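Local coordinates for protein kallistatin (Homo sapiens, PDB 6F4V) that inhibits tissue kallikrein as a secreted serpin, forming a stable equimolar complex with the protease as its reactive site is cleaved, at residues Val219-Tyr224 against Thr229-Leu234; Phe14-Leu19 against Ile29-Leu34; Lys319-Val324 against Glu330-Thr335. All blocks are in the same frame, centred on the assembly; numbering follows the deposited sequence.

Interaction 1: Val219-Tyr224 against Thr229-Leu234; sequences VLRMDY and TVFFIL. With NA (sodium ion), chain J.
The Phe231 ring carries the aliphatic part of Arg221 on one face: Arg221 CG lies 3.9 Å from the ring centroid, 17° off the normal, a CH-pi contact, while Val219 CG1 meets the rim near the ring plane. The Phe232 ring, on the other side of the sheet, takes Met222 SD at its edge, a Met-aromatic contact with SD 4.0 Å from Phe232 CE2, and has Val230 CG2 of its own strand over one face. The Arg221 guanidinium receives Asp223 edge-on and in plane; Arg221 NH2 donates to the syn lone pair of Asp223 OD2 at 3.2 Å in a salt bridge, backed by a weak bond from NE to OD1. With CG anti to the backbone N (chi1 -166°), Arg221 first runs alongside the phenyl, and its bend at chi3 then brings the head round to the carboxylate. Shortened to an alanine, Arg221 would probably leave Asp223 without its charge partner and take its chain from the face of Phe231. The Tyr224 ring approaches Val230 obliquely, Tyr224 OH 3.4 Å from Val230 CG1, and its hydroxyl is hydrogen-bonded to Thr329. Between the side chains, four backbone bonds join Leu220 to Phe232 and Met222 to Val230, Leu220 N to Phe232 O being nearly straight at 173°. At the end of the 219-224 segment, Tyr224 O binds the sodium ion at 2.2 Å, with Gly226 O and three waters as further ligands. Val219, Phe231 and Ile233 pack on helix 249-258, with Arg221 on the same face beside Trp208, and Leu220, Met222, Val230 and Phe232 line the opposite face: an antiparallel beta hairpin of serpin sheet B, which a strand of another chain extends beyond 229-233.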
# COMPACT_ATOMS: atom_id res chain seq x y z
N VAL A 219 18.03 4.20 -10.64
CA VAL A 219 16.63 4.52 -10.38
C VAL A 219 16.00 4.95 -11.70
O VAL A 219 16.53 5.80 -12.40
CB VAL A 219 16.50 5.65 -9.34
CG1 VAL A 219 15.04 6.01 -9.05
CG2 VAL A 219 17.23 5.28 -8.04
N LEU A 220 14.88 4.32 -12.03
CA LEU A 220 14.05 4.63 -13.20
C LEU A 220 12.74 5.15 -12.69
O LEU A 220 12.15 4.52 -11.80
CB LEU A 220 13.80 3.34 -13.99
CG LEU A 220 12.75 3.39 -15.12
CD1 LEU A 220 13.14 4.38 -16.21
CD2 LEU A 220 12.59 2.01 -15.72
N ARG A 221 12.25 6.26 -13.23
CA ARG A 221 10.88 6.65 -12.93
C ARG A 221 10.09 6.56 -14.23
O ARG A 221 10.50 7.15 -15.25
CB ARG A 221 10.82 8.08 -12.40
CG ARG A 221 9.51 8.48 -11.75
CD ARG A 221 9.44 10.02 -11.61
NE ARG A 221 9.08 10.67 -12.85
CZ ARG A 221 9.75 11.60 -13.57
NH1 ARG A 221 10.91 12.10 -13.21
NH2 ARG A 221 9.21 12.05 -14.70
N MET A 222 9.01 5.77 -14.21
CA MET A 222 8.12 5.66 -15.36
C MET A 222 6.79 6.32 -15.04
O MET A 222 6.20 6.12 -13.96
CB MET A 222 7.90 4.20 -15.76
CG MET A 222 9.12 3.58 -16.38
SD MET A 222 8.85 1.86 -16.85
CE MET A 222 7.82 2.11 -18.29
N ASP A 223 6.33 7.13 -15.97
CA ASP A 223 5.08 7.84 -15.78
C ASP A 223 3.94 6.98 -16.28
O ASP A 223 4.09 6.24 -17.27
CB ASP A 223 5.11 9.20 -16.51
CG ASP A 223 6.06 10.20 -15.82
OD1 ASP A 223 6.07 10.27 -14.58
OD2 ASP A 223 6.91 10.80 -16.48
N TYR A 224 2.81 7.09 -15.60
CA TYR A 224 1.54 6.57 -16.07
C TYR A 224 0.75 7.69 -16.74
O TYR A 224 1.02 8.88 -16.54
CB TYR A 224 0.74 6.02 -14.93
CG TYR A 224 1.36 4.84 -14.22
CD1 TYR A 224 1.47 3.60 -14.86
CD2 TYR A 224 1.89 4.97 -12.94
CE1 TYR A 224 2.02 2.51 -14.22
CE2 TYR A 224 2.48 3.89 -12.30
CZ TYR A 224 2.52 2.66 -12.92
OH TYR A 224 3.10 1.59 -12.29
N THR A 229 3.09 7.91 -10.86
CA THR A 229 4.39 7.49 -11.35
C THR A 229 4.81 6.24 -10.60
O THR A 229 4.25 5.93 -9.54
CB THR A 229 5.48 8.55 -11.07
OG1 THR A 229 5.45 8.92 -9.67
CG2 THR A 229 5.25 9.76 -11.90
N VAL A 230 5.80 5.55 -11.12
CA VAL A 230 6.43 4.45 -10.40
C VAL A 230 7.93 4.63 -10.47
O VAL A 230 8.49 4.89 -11.54
CB VAL A 230 5.98 3.05 -10.93
CG1 VAL A 230 6.27 2.85 -12.40
CG2 VAL A 230 6.59 1.91 -10.12
N PHE A 231 8.59 4.42 -9.32
CA PHE A 231 10.02 4.28 -9.25
C PHE A 231 10.38 2.80 -9.17
O PHE A 231 9.91 2.08 -8.26
CB PHE A 231 10.57 5.01 -8.03
CG PHE A 231 10.28 6.47 -8.01
CD1 PHE A 231 9.05 6.93 -7.61
CD2 PHE A 231 11.25 7.38 -8.39
CE1 PHE A 231 8.76 8.28 -7.59
CE2 PHE A 231 10.99 8.75 -8.35
CZ PHE A 231 9.73 9.19 -7.98
N PHE A 232 11.23 2.37 -10.10
CA PHE A 232 11.87 1.09 -10.07
C PHE A 232 13.34 1.34 -9.70
O PHE A 232 14.08 1.98 -10.44
CB PHE A 232 11.77 0.38 -11.43
CG PHE A 232 10.38 -0.05 -11.83
CD1 PHE A 232 9.71 -1.04 -11.13
CD2 PHE A 232 9.73 0.52 -12.91
CE1 PHE A 232 8.44 -1.47 -11.53
CE2 PHE A 232 8.47 0.10 -13.30
CZ PHE A 232 7.82 -0.88 -12.60
N ILE A 233 13.72 0.83 -8.53
CA ILE A 233 15.03 1.04 -7.95
C ILE A 233 15.77 -0.27 -8.04
O ILE A 233 15.31 -1.30 -7.55
CB ILE A 233 14.94 1.53 -6.51
CG1 ILE A 233 14.19 2.86 -6.50
CG2 ILE A 233 16.33 1.71 -5.93
CD1 ILE A 233 13.19 2.97 -5.38
N LEU A 234 16.91 -0.21 -8.72
CA LEU A 234 17.68 -1.39 -9.07
C LEU A 234 19.02 -1.39 -8.33
O LEU A 234 19.96 -0.77 -8.81
CB LEU A 234 17.91 -1.40 -10.57
CG LEU A 234 18.60 -2.64 -11.14
CD1 LEU A 234 17.81 -3.90 -10.85
CD2 LEU A 234 18.80 -2.46 -12.63
NA NA J . 1.15 11.02 -15.99
O HOH W 1 2.75 10.83 -14.29
O HOH W 2 -0.41 11.77 -17.76
O HOH W 3 2.62 11.61 -17.66

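Interaction 2: Phe14-Leu19 against Ile29-Leu34; sequences FRFYYL and IFFSPL
Helix 14-19, bearing Phe16 and Tyr17, runs at 150° to strand 29-31, bearing Phe31 and Ile29, with the short axes 10.0 Å apart at closest approach; no hydrogen bond crosses, and mostly side chains fill the gap, Phe31 CZ reaching to 3.8 Å from Tyr17 N. Phe16 and Phe31, one from the helix and one from the strand, overlap so that Phe16 CD1 comes to rest over the centre of the Phe31 ring, 3.4 Å above its plane. The two rings are inclined by 43°, with centroids 4.6 Å apart, neither a parallel stack nor an edge-to-face pair. Phe31 reaches this place by setting CG between its backbone N and carbonyl carbon (chi1 70°), which carries the ring across to the helix. Its far end slots between neighbouring helical residues, since CE1 also lies 4.0 Å from Tyr17 CB and near the plane of the Tyr17 ring, at its edge. This is the junction in the serpin core between the first long helix, 6-23, and the short strand leading into helix 33-44, where Ser32 sits at the N-cap and its OG accepts from the backbone N of Ser35. Strand 29-31 pairs antiparallel with a strand of another chain, so the sheet runs on across that interface. Two residues before Phe31, Ile29 lies athwart the Tyr17 side chain; its CD1 touches Tyr17 CE1 at 3.7 Å, and Ile29 CG2 lies 3.8 Å from Tyr17 CE1. The hydroxyl of Tyr17 hydrogen-bonds to Glu244, which probably helps hold the ring in place. Tyr281 closes over Ile29 and Phe31 from strand 269-282.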
# COMPACT_ATOMS: atom_id res chain seq x y z
N PHE A 14 7.51 3.80 4.71
CA PHE A 14 8.89 3.33 4.75
C PHE A 14 9.28 2.62 6.06
O PHE A 14 10.12 1.72 6.04
CB PHE A 14 9.86 4.43 4.32
CG PHE A 14 9.73 4.75 2.84
CD1 PHE A 14 10.20 3.87 1.88
CD2 PHE A 14 9.08 5.91 2.41
CE1 PHE A 14 10.04 4.12 0.52
CE2 PHE A 14 8.91 6.16 1.04
CZ PHE A 14 9.41 5.28 0.10
N ARG A 15 8.64 2.98 7.17
CA ARG A 15 8.81 2.24 8.43
C ARG A 15 8.27 0.82 8.30
O ARG A 15 8.92 -0.14 8.76
CB ARG A 15 8.16 2.97 9.61
CG ARG A 15 9.02 4.10 10.21
CD ARG A 15 8.50 4.56 11.56
NE ARG A 15 7.26 5.27 11.40
CZ ARG A 15 6.06 4.94 11.89
NH1 ARG A 15 5.87 3.90 12.70
NH2 ARG A 15 5.04 5.73 11.59
N PHE A 16 7.08 0.69 7.69
CA PHE A 16 6.47 -0.63 7.51
C PHE A 16 7.35 -1.49 6.61
O PHE A 16 7.64 -2.65 6.92
CB PHE A 16 5.04 -0.52 6.96
CG PHE A 16 4.28 -1.81 6.98
CD1 PHE A 16 4.39 -2.72 5.92
CD2 PHE A 16 3.43 -2.12 8.01
CE1 PHE A 16 3.70 -3.92 5.93
CE2 PHE A 16 2.72 -3.31 8.02
CZ PHE A 16 2.85 -4.22 6.97
N TYR A 17 7.76 -0.93 5.48
CA TYR A 17 8.64 -1.64 4.53
C TYR A 17 9.89 -2.13 5.27
O TYR A 17 10.31 -3.28 5.14
CB TYR A 17 9.01 -0.76 3.33
CG TYR A 17 9.87 -1.53 2.39
CD1 TYR A 17 9.33 -2.39 1.47
CD2 TYR A 17 11.25 -1.55 2.55
CE1 TYR A 17 10.14 -3.20 0.67
CE2 TYR A 17 12.08 -2.39 1.81
CZ TYR A 17 11.53 -3.20 0.86
OH TYR A 17 12.37 -4.05 0.13
N TYR A 18 10.52 -1.22 5.98
CA TYR A 18 11.80 -1.56 6.63
C TYR A 18 11.65 -2.74 7.60
O TYR A 18 12.50 -3.62 7.63
CB TYR A 18 12.36 -0.37 7.36
CG TYR A 18 13.74 -0.65 7.93
CD1 TYR A 18 14.88 -0.47 7.13
CD2 TYR A 18 13.91 -1.10 9.24
CE1 TYR A 18 16.15 -0.72 7.64
CE2 TYR A 18 15.20 -1.34 9.76
CZ TYR A 18 16.30 -1.14 8.95
OH TYR A 18 17.60 -1.37 9.40
N LEU A 19 10.57 -2.75 8.36
CA LEU A 19 10.29 -3.83 9.33
C LEU A 19 10.13 -5.16 8.59
O LEU A 19 10.78 -6.16 8.95
CB LEU A 19 9.05 -3.50 10.17
CG LEU A 19 8.59 -4.58 11.20
CD1 LEU A 19 7.66 -4.01 12.23
CD2 LEU A 19 7.84 -5.72 10.57
N ILE A 29 7.97 -8.57 -1.38
CA ILE A 29 7.18 -7.71 -0.50
C ILE A 29 6.25 -6.89 -1.38
O ILE A 29 6.66 -6.37 -2.41
CB ILE A 29 8.07 -6.76 0.32
CG1 ILE A 29 8.99 -7.55 1.27
CG2 ILE A 29 7.26 -5.71 1.07
CD1 ILE A 29 10.13 -6.72 1.83
N PHE A 30 4.99 -6.78 -0.97
CA PHE A 30 4.09 -5.86 -1.65
C PHE A 30 2.94 -5.47 -0.76
O PHE A 30 2.21 -6.32 -0.29
CB PHE A 30 3.57 -6.40 -3.02
CG PHE A 30 2.99 -5.32 -3.87
CD1 PHE A 30 3.82 -4.32 -4.42
CD2 PHE A 30 1.63 -5.24 -4.09
CE1 PHE A 30 3.28 -3.30 -5.18
CE2 PHE A 30 1.09 -4.19 -4.82
CZ PHE A 30 1.92 -3.23 -5.37
N PHE A 31 2.77 -4.16 -0.55
CA PHE A 31 1.65 -3.68 0.24
C PHE A 31 1.24 -2.29 -0.17
O PHE A 31 1.96 -1.62 -0.88
CB PHE A 31 1.99 -3.71 1.75
CG PHE A 31 3.00 -2.70 2.18
CD1 PHE A 31 4.34 -2.88 1.90
CD2 PHE A 31 2.63 -1.58 2.88
CE1 PHE A 31 5.29 -1.95 2.27
CE2 PHE A 31 3.59 -0.66 3.29
CZ PHE A 31 4.90 -0.82 2.91
N SER A 32 0.05 -1.90 0.25
CA SER A 32 -0.39 -0.52 0.15
C SER A 32 -0.31 0.23 1.48
O SER A 32 -1.16 0.04 2.33
CB SER A 32 -1.80 -0.42 -0.37
OG SER A 32 -2.17 0.94 -0.42
N PRO A 33 0.68 1.12 1.61
CA PRO A 33 0.75 1.90 2.87
C PRO A 33 -0.47 2.79 3.03
O PRO A 33 -0.99 2.91 4.15
CB PRO A 33 2.01 2.75 2.71
CG PRO A 33 2.61 2.45 1.39
CD PRO A 33 1.81 1.39 0.71
N LEU A 34 -0.96 3.37 1.94
CA LEU A 34 -2.13 4.22 1.99
C LEU A 34 -3.35 3.48 2.53
O LEU A 34 -4.08 3.99 3.38
CB LEU A 34 -2.40 4.84 0.60
CG LEU A 34 -3.66 5.70 0.61
CD1 LEU A 34 -3.50 6.85 1.58
CD2 LEU A 34 -3.99 6.21 -0.74

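Interaction 3: Lys319-Val324 against Glu330-Thr335; sequences KATLDV and EAAAAT
Ala320 and Ala333 meet methyl to methyl, CB to CB 3.6 Å, on the tight side of this strand pair, where their CA atoms come within 4.0 Å of each other. Next along the same face, Ala331 CB stands 4.3 Å from Leu322 CD1. Phe30 covers Ala320, Leu322 and Ala331, and the small methyls probably let it and side chains of another chain pack close to the sheet. Six backbone hydrogen bonds tie Lys319 to Ala334, Thr321 to Ala332 and Asp323 to Glu330; Glu330 N to Asp323 O is the straightest, at 171°. The two strands run antiparallel in the middle of serpin sheet A. Strand 328-340 lies between 312-324 and 159-172, consistent with its being the cleaved reactive-centre loop inserted into sheet A, and the alanine-rich run 331-334 fits the small-residue hinge of inhibitory serpins. The other face is looser, and Thr321, Asp323 and Glu330 on it are partly open to solvent. Here a water donates to Glu330 O at 2.9 Å and lies 3.1 Å from Thr321 OG1, bridging the strands above the ladder. Thr321 OG1, turned between its backbone N and carbonyl carbon (chi1 62°), is only loosely placed over Ala332 CB, 3.9 Å away. Asp323 and Glu330 hold their carboxylates obliquely, the planes 55° apart, and probably repel mildly, with Asp323 OD2 4.2 Å from Glu330 OE1. Glu330 OE2 turns to the hydroxyl of Tyr168, and Lys319 swings its ammonium away from the ladder to the carbonyl of Val149.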
# COMPACT_ATOMS: atom_id res chain seq x y z
N LYS A 319 -3.67 -7.56 2.44
CA LYS A 319 -3.21 -8.26 1.26
C LYS A 319 -3.10 -7.30 0.11
O LYS A 319 -3.88 -6.34 0.01
CB LYS A 319 -4.14 -9.39 0.87
CG LYS A 319 -4.29 -10.45 1.95
CD LYS A 319 -5.27 -11.54 1.53
CE LYS A 319 -4.59 -12.72 0.87
NZ LYS A 319 -5.51 -13.90 0.75
N ALA A 320 -2.16 -7.58 -0.76
CA ALA A 320 -1.92 -6.73 -1.91
C ALA A 320 -1.35 -7.52 -3.09
O ALA A 320 -0.64 -8.51 -2.89
CB ALA A 320 -0.98 -5.61 -1.54
N THR A 321 -1.62 -7.02 -4.30
CA THR A 321 -1.11 -7.66 -5.53
C THR A 321 -0.63 -6.64 -6.52
O THR A 321 -1.21 -5.56 -6.64
CB THR A 321 -2.21 -8.52 -6.27
OG1 THR A 321 -3.29 -7.65 -6.68
CG2 THR A 321 -2.79 -9.54 -5.39
N LEU A 322 0.42 -7.00 -7.26
CA LEU A 322 1.03 -6.17 -8.31
C LEU A 322 1.10 -7.00 -9.59
O LEU A 322 1.60 -8.13 -9.55
CB LEU A 322 2.47 -5.82 -7.93
CG LEU A 322 3.29 -4.96 -8.93
CD1 LEU A 322 2.59 -3.65 -9.21
CD2 LEU A 322 4.69 -4.71 -8.41
N ASP A 323 0.67 -6.39 -10.69
CA ASP A 323 0.70 -6.99 -12.03
C ASP A 323 1.26 -5.96 -13.01
O ASP A 323 0.62 -4.92 -13.26
CB ASP A 323 -0.72 -7.44 -12.45
CG ASP A 323 -0.73 -8.27 -13.72
OD1 ASP A 323 0.21 -8.19 -14.52
OD2 ASP A 323 -1.72 -8.98 -13.96
N VAL A 324 2.42 -6.26 -13.57
CA VAL A 324 3.11 -5.40 -14.50
C VAL A 324 3.17 -6.10 -15.85
O VAL A 324 3.63 -7.25 -15.96
CB VAL A 324 4.54 -5.07 -13.97
CG1 VAL A 324 5.42 -4.45 -15.05
CG2 VAL A 324 4.43 -4.14 -12.73
N GLU A 330 -1.33 -2.94 -12.88
CA GLU A 330 -2.49 -3.11 -12.05
C GLU A 330 -2.02 -3.45 -10.64
O GLU A 330 -1.18 -4.33 -10.45
CB GLU A 330 -3.40 -4.22 -12.56
CG GLU A 330 -4.70 -4.38 -11.78
CD GLU A 330 -5.44 -5.65 -12.17
OE1 GLU A 330 -4.78 -6.69 -12.32
OE2 GLU A 330 -6.66 -5.61 -12.32
N ALA A 331 -2.54 -2.72 -9.68
CA ALA A 331 -2.21 -2.97 -8.25
C ALA A 331 -3.46 -2.85 -7.40
O ALA A 331 -4.30 -1.98 -7.63
CB ALA A 331 -1.09 -2.02 -7.79
N ALA A 332 -3.61 -3.76 -6.44
CA ALA A 332 -4.73 -3.75 -5.58
C ALA A 332 -4.30 -4.11 -4.16
O ALA A 332 -3.28 -4.76 -3.95
CB ALA A 332 -5.82 -4.70 -6.07
N ALA A 333 -5.10 -3.66 -3.20
CA ALA A 333 -4.86 -4.00 -1.81
C ALA A 333 -6.09 -3.78 -0.99
O ALA A 333 -7.01 -3.05 -1.37
CB ALA A 333 -3.69 -3.20 -1.24
N ALA A 334 -6.12 -4.43 0.16
CA ALA A 334 -7.16 -4.19 1.13
C ALA A 334 -6.67 -4.47 2.54
O ALA A 334 -5.73 -5.22 2.73
CB ALA A 334 -8.36 -5.06 0.80
N THR A 335 -7.34 -3.85 3.51
CA THR A 335 -7.00 -3.97 4.92
C THR A 335 -8.28 -4.22 5.69
O THR A 335 -9.28 -3.55 5.44
CB THR A 335 -6.39 -2.63 5.43
OG1 THR A 335 -5.24 -2.32 4.66
CG2 THR A 335 -6.01 -2.71 6.91
O HOH W 4 -2.66 -6.59 -9.47
O HOH W 5 -4.42 -9.07 -13.10

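From the N terminus, interaction 2 comes first: it closes a loop of nine residues between 14-19 and 29-34. Interaction 1 follows much later, closing the short turn of a hairpin in sheet B, and interaction 3 closes a second hairpin, in sheet A, near the end of the chain. The three are in series; none nests or crosses. Interactions 2 and 3 touch, Phe30 and Ser32 lying against Ala320, Leu322 and Ala333, so strand 29-31 and the N-cap of helix 33-44 pack on sheet A. Interaction 1 touches neither, its nearest atoms about 5 Å from interaction 3, but Tyr224 reaches Thr329, just before 330-335. Strands of another chain extend the ladders of 29-31 and 229-233.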